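Xylose isomerase domain protein TIM barrel (Planctomyces limnophilus, PDB 3TVA) probably acts as a metal-dependent isomerase, binding a magnesium ion in a TIM barrel of the xylose isomerase-like family. Local coordinates at residues 83-86 / 87-91; 94-97 / 98-102. All coordinates share one frame; numbering follows the deposited sequence.

Contact 1: 83-86 / 87-91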
loop_
_atom_site.group_PDB
_atom_site.type_symbol
_atom_site.label_atom_id
_atom_site.label_comp_id
_atom_site.label_asym_id
_atom_site.label_seq_id
_atom_site.Cartn_x
_atom_site.Cartn_y
_atom_site.Cartn_z
ATOM N N PRO A 83 -6.940 15.235 10.479
ATOM C CA PRO A 83 -8.239 14.924 11.099
ATOM C C PRO A 83 -9.296 14.390 10.125
ATOM O O PRO A 83 -10.121 13.572 10.524
ATOM C CB PRO A 83 -8.700 16.282 11.653
ATOM C CG PRO A 83 -7.429 17.043 11.881
ATOM C CD PRO A 83 -6.506 16.615 10.775
ATOM N N THR A 84 -9.287 14.857 8.882
ATOM C CA THR A 84 -10.288 14.426 7.908
ATOM C C THR A 84 -10.015 12.985 7.511
ATOM O O THR A 84 -10.944 12.201 7.261
ATOM C CB THR A 84 -10.287 15.359 6.667
ATOM O OG1 THR A 84 -10.683 16.673 7.085
ATOM C CG2 THR A 84 -11.250 14.880 5.582
ATOM N N THR A 85 -8.730 12.639 7.457
ATOM C CA THR A 85 -8.333 11.276 7.156
ATOM C C THR A 85 -8.893 10.342 8.222
ATOM O O THR A 85 -9.537 9.340 7.897
ATOM C CB THR A 85 -6.794 11.135 7.095
ATOM O OG1 THR A 85 -6.278 12.045 6.114
ATOM C CG2 THR A 85 -6.405 9.713 6.702
ATOM N N ALA A 86 -8.666 10.682 9.493
ATOM C CA ALA A 86 -9.158 9.851 10.593
ATOM C C ALA A 86 -10.681 9.718 10.553
ATOM O O ALA A 86 -11.239 8.662 10.859
ATOM C CB ALA A 86 -8.713 10.417 11.934
ATOM N N ARG A 87 -11.336 10.801 10.157
ATOM C CA ARG A 87 -12.789 10.857 10.107
ATOM C C ARG A 87 -13.375 10.068 8.926
ATOM O O ARG A 87 -14.418 9.438 9.058
ATOM C CB ARG A 87 -13.229 12.332 10.043
ATOM C CG ARG A 87 -14.734 12.570 10.020
ATOM C CD ARG A 87 -15.075 14.068 10.168
ATOM N NE ARG A 87 -14.636 14.873 9.026
ATOM C CZ ARG A 87 -13.677 15.793 9.074
ATOM N NH1 ARG A 87 -13.359 16.468 7.977
ATOM N NH2 ARG A 87 -13.041 16.047 10.212
ATOM N N THR A 88 -12.759 10.191 7.754
ATOM C CA THR A 88 -13.287 9.569 6.522
ATOM C C THR A 88 -12.670 8.313 5.883
ATOM O O THR A 88 -13.232 7.781 4.922
ATOM C CB THR A 88 -13.424 10.622 5.403
ATOM O OG1 THR A 88 -12.122 10.957 4.892
ATOM C CG2 THR A 88 -14.114 11.874 5.943
ATOM N N VAL A 89 -11.540 7.832 6.384
ATOM C CA VAL A 89 -10.773 6.870 5.592
ATOM C C VAL A 89 -10.836 5.487 6.208
ATOM O O VAL A 89 -10.787 5.345 7.429
ATOM C CB VAL A 89 -9.293 7.346 5.401
ATOM C CG1 VAL A 89 -8.370 6.204 4.954
ATOM C CG2 VAL A 89 -9.231 8.508 4.405
ATOM N N GLY A 90 -10.975 4.473 5.361
ATOM C CA GLY A 90 -10.830 3.087 5.788
ATOM C C GLY A 90 -12.112 2.444 6.286
ATOM O O GLY A 90 -13.211 2.921 6.002
ATOM N N LEU A 91 -11.964 1.353 7.034
ATOM C CA LEU A 91 -13.101 0.610 7.575
ATOM C C LEU A 91 -13.529 1.195 8.904
ATOM O O LEU A 91 -14.611 0.903 9.408
ATOM C CB LEU A 91 -12.730 -0.864 7.772
ATOM C CG LEU A 91 -12.255 -1.615 6.524
ATOM C CD1 LEU A 91 -12.096 -3.103 6.842
ATOM C CD2 LEU A 91 -13.241 -1.405 5.357
HETATM O O HOH W 1 -10.086 6.257 9.922
#
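Pro83 gives its carbonyl O to Arg87 N at 3.0 Å, an i to i+4 helical bond. One residue on, Thr84 is used through both its hydroxyl and its carbonyl. In one of two modelled conformers of Arg87, NH1 makes a weak and doubtful bond to Thr84 OG1, 2.8 Å long but bent to 118° at the hydrogen; the stronger partner of this hydroxyl is Asp81. In that conformer the arginine folds back: CG is anti to its backbone N, and the bend at chi3 (66°) turns the guanidinium so that Thr84 CA lies over one face, toward its rim. Thr84 O, in turn, accepts from Thr88 N at 2.8 Å and from Thr88 OG1 at 2.9 Å, the two donors arriving from opposite faces of the carbonyl plane. The Thr88 hydroxyl also meets Ser78 N. Thr85 O receives Val89 N at 2.9 Å, while Thr85 CG2 lies alongside Val89 CG2, 3.8 Å away, the two side chains pointing the same way. Ala86 O accepts from a water that also donates to Val89 O, bridging the carbonyls where the chain departs from helical torsions at Val89. This is the C-terminal turn of helix 82-88, a short helix on the excursion between barrel strands 66-71 and 118-121.

Contact 2: 94-97 / 98-102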
loop_
_atom_site.group_PDB
_atom_site.type_symbol
_atom_site.label_atom_id
_atom_site.label_comp_id
_atom_site.label_asym_id
_atom_site.label_seq_id
_atom_site.Cartn_x
_atom_site.Cartn_y
_atom_site.Cartn_z
ATOM N N LEU A 94 -17.856 4.727 11.025
ATOM C CA LEU A 94 -18.996 3.849 11.250
ATOM C C LEU A 94 -20.038 3.903 10.143
ATOM O O LEU A 94 -20.624 2.883 9.795
ATOM C CB LEU A 94 -19.626 4.155 12.606
ATOM C CG LEU A 94 -18.712 3.799 13.782
ATOM C CD1 LEU A 94 -19.304 4.298 15.098
ATOM C CD2 LEU A 94 -18.505 2.294 13.819
ATOM N N GLU A 95 -20.287 5.097 9.611
ATOM C CA GLU A 95 -21.318 5.282 8.598
ATOM C C GLU A 95 -21.060 4.418 7.356
ATOM O O GLU A 95 -21.968 3.761 6.822
ATOM C CB GLU A 95 -21.416 6.760 8.207
ATOM C CG GLU A 95 -22.379 7.043 7.079
ATOM C CD GLU A 95 -22.288 8.489 6.575
ATOM O OE1 GLU A 95 -21.331 9.208 6.951
ATOM O OE2 GLU A 95 -23.179 8.904 5.805
ATOM N N THR A 96 -19.816 4.414 6.908
ATOM C CA THR A 96 -19.462 3.745 5.657
ATOM C C THR A 96 -18.912 2.323 5.858
ATOM O O THR A 96 -18.553 1.651 4.898
ATOM C CB THR A 96 -18.460 4.609 4.872
ATOM O OG1 THR A 96 -17.378 4.964 5.741
ATOM C CG2 THR A 96 -19.144 5.901 4.374
ATOM N N ARG A 97 -18.848 1.866 7.105
ATOM C CA ARG A 97 -18.161 0.610 7.391
ATOM C C ARG A 97 -18.752 -0.610 6.660
ATOM O O ARG A 97 -18.011 -1.355 6.020
ATOM C CB ARG A 97 -18.090 0.332 8.900
ATOM C CG ARG A 97 -17.389 -1.014 9.223
ATOM C CD ARG A 97 -17.234 -1.230 10.731
ATOM N NE ARG A 97 -16.316 -0.248 11.310
ATOM C CZ ARG A 97 -16.106 -0.113 12.615
ATOM N NH1 ARG A 97 -16.735 -0.911 13.471
ATOM N NH2 ARG A 97 -15.263 0.805 13.065
ATOM N N ALA A 98 -20.063 -0.834 6.776
ATOM C CA ALA A 98 -20.669 -2.000 6.124
ATOM C C ALA A 98 -20.423 -1.963 4.609
ATOM O O ALA A 98 -20.126 -2.986 3.994
ATOM C CB ALA A 98 -22.129 -2.088 6.417
ATOM N N SER A 99 -20.534 -0.775 4.021
ATOM C CA SER A 99 -20.356 -0.618 2.580
ATOM C C SER A 99 -18.916 -0.891 2.140
ATOM O O SER A 99 -18.678 -1.480 1.085
ATOM C CB SER A 99 -20.776 0.784 2.134
ATOM O OG SER A 99 -20.591 0.933 0.736
ATOM N N ARG A 100 -17.952 -0.465 2.945
ATOM C CA ARG A 100 -16.556 -0.653 2.573
ATOM C C ARG A 100 -16.083 -2.077 2.815
ATOM O O ARG A 100 -15.256 -2.599 2.066
ATOM C CB ARG A 100 -15.677 0.390 3.266
ATOM C CG ARG A 100 -16.002 1.798 2.762
ATOM C CD ARG A 100 -15.151 2.869 3.431
ATOM N NE ARG A 100 -15.517 4.204 2.963
ATOM C CZ ARG A 100 -15.034 5.329 3.485
ATOM N NH1 ARG A 100 -14.172 5.269 4.502
ATOM N NH2 ARG A 100 -15.414 6.504 3.001
ATOM N N VAL A 101 -16.614 -2.711 3.853
ATOM C CA VAL A 101 -16.355 -4.126 4.071
ATOM C C VAL A 101 -16.847 -4.946 2.868
ATOM O O VAL A 101 -16.114 -5.799 2.349
ATOM C CB VAL A 101 -17.020 -4.614 5.377
ATOM C CG1 VAL A 101 -16.977 -6.153 5.498
ATOM C CG2 VAL A 101 -16.342 -3.963 6.561
ATOM N N ALA A 102 -18.083 -4.687 2.430
ATOM C CA ALA A 102 -18.648 -5.373 1.263
ATOM C C ALA A 102 -17.847 -5.071 -0.017
ATOM O O ALA A 102 -17.622 -5.953 -0.850
ATOM C CB ALA A 102 -20.153 -5.005 1.066
HETATM O O HOH W 2 -22.024 1.428 5.255
#
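Thr96 sets its OG1 over one face of the Arg100 guanidinium, 3.2 Å above the plane and over its centre. The nearest guanidinium atom is CZ, 3.3 Å from Thr96 OG1, and the angles at NE and NH1 are too poor for either to bond the hydroxyl, so this is contact with a face and not a donated N-H. The torsions of both residues explain the overlap. Thr96 holds OG1 between its backbone N and carbonyl carbon (chi1 51°), and Arg100 runs extended from CG to NE, carrying its flat end back past the threonine, with CG 3.3 Å from Thr96 O. That carbonyl accepts Arg100 N at 2.9 Å, nearly along the C=O axis. The next bond, Val101 N to Arg97 O, is also 2.9 Å long and straighter at the hydrogen (167°); Val101 CG2 packs against the same oxygen at 3.1 Å. A water bridges Glu95 O and Ser99 N, in place of a direct i to i+4 bond, one residue before the Thr96-Arg100 bond. Farther out, Arg97 NH2 makes a salt bridge with Asp133 of helix 132-149 and also bonds Val92 O, while Arg100 NH1 bonds Thr88 O and NH2 reaches Asp75 O. Since the hydroxyl meets the guanidinium over its face, the in-plane N-H groups can be directed to carbonyls beyond this first turn of helix 97-114; the electron-rich hydroxyl oxygen above the cationic plane is probably mildly favourable.

How the contacts relate
Contact 1 ends the short helix 82-88 and contact 2 begins helix 97-114, in series along the chain with centres 12 Å apart. Two arginines of contact 2 tie them together by probable hydrogen bonds to backbone carbonyls of 87-91: Arg100 NH1 lies 2.7 Å from Thr88 O, and Arg97 NE lies 2.8 Å from Leu91 O. Arg100 NH1 also bonds Gly90 O. Packing adds to this, with Leu91 CD2 3.7 Å from Arg100 CB. Contact 1 is the one nearer the metal site: the Val89 side chain is about 9 Å from that of the magnesium ligand Glu158 and about 12 Å from the magnesium ion, whereas contact 2 lies away from the site.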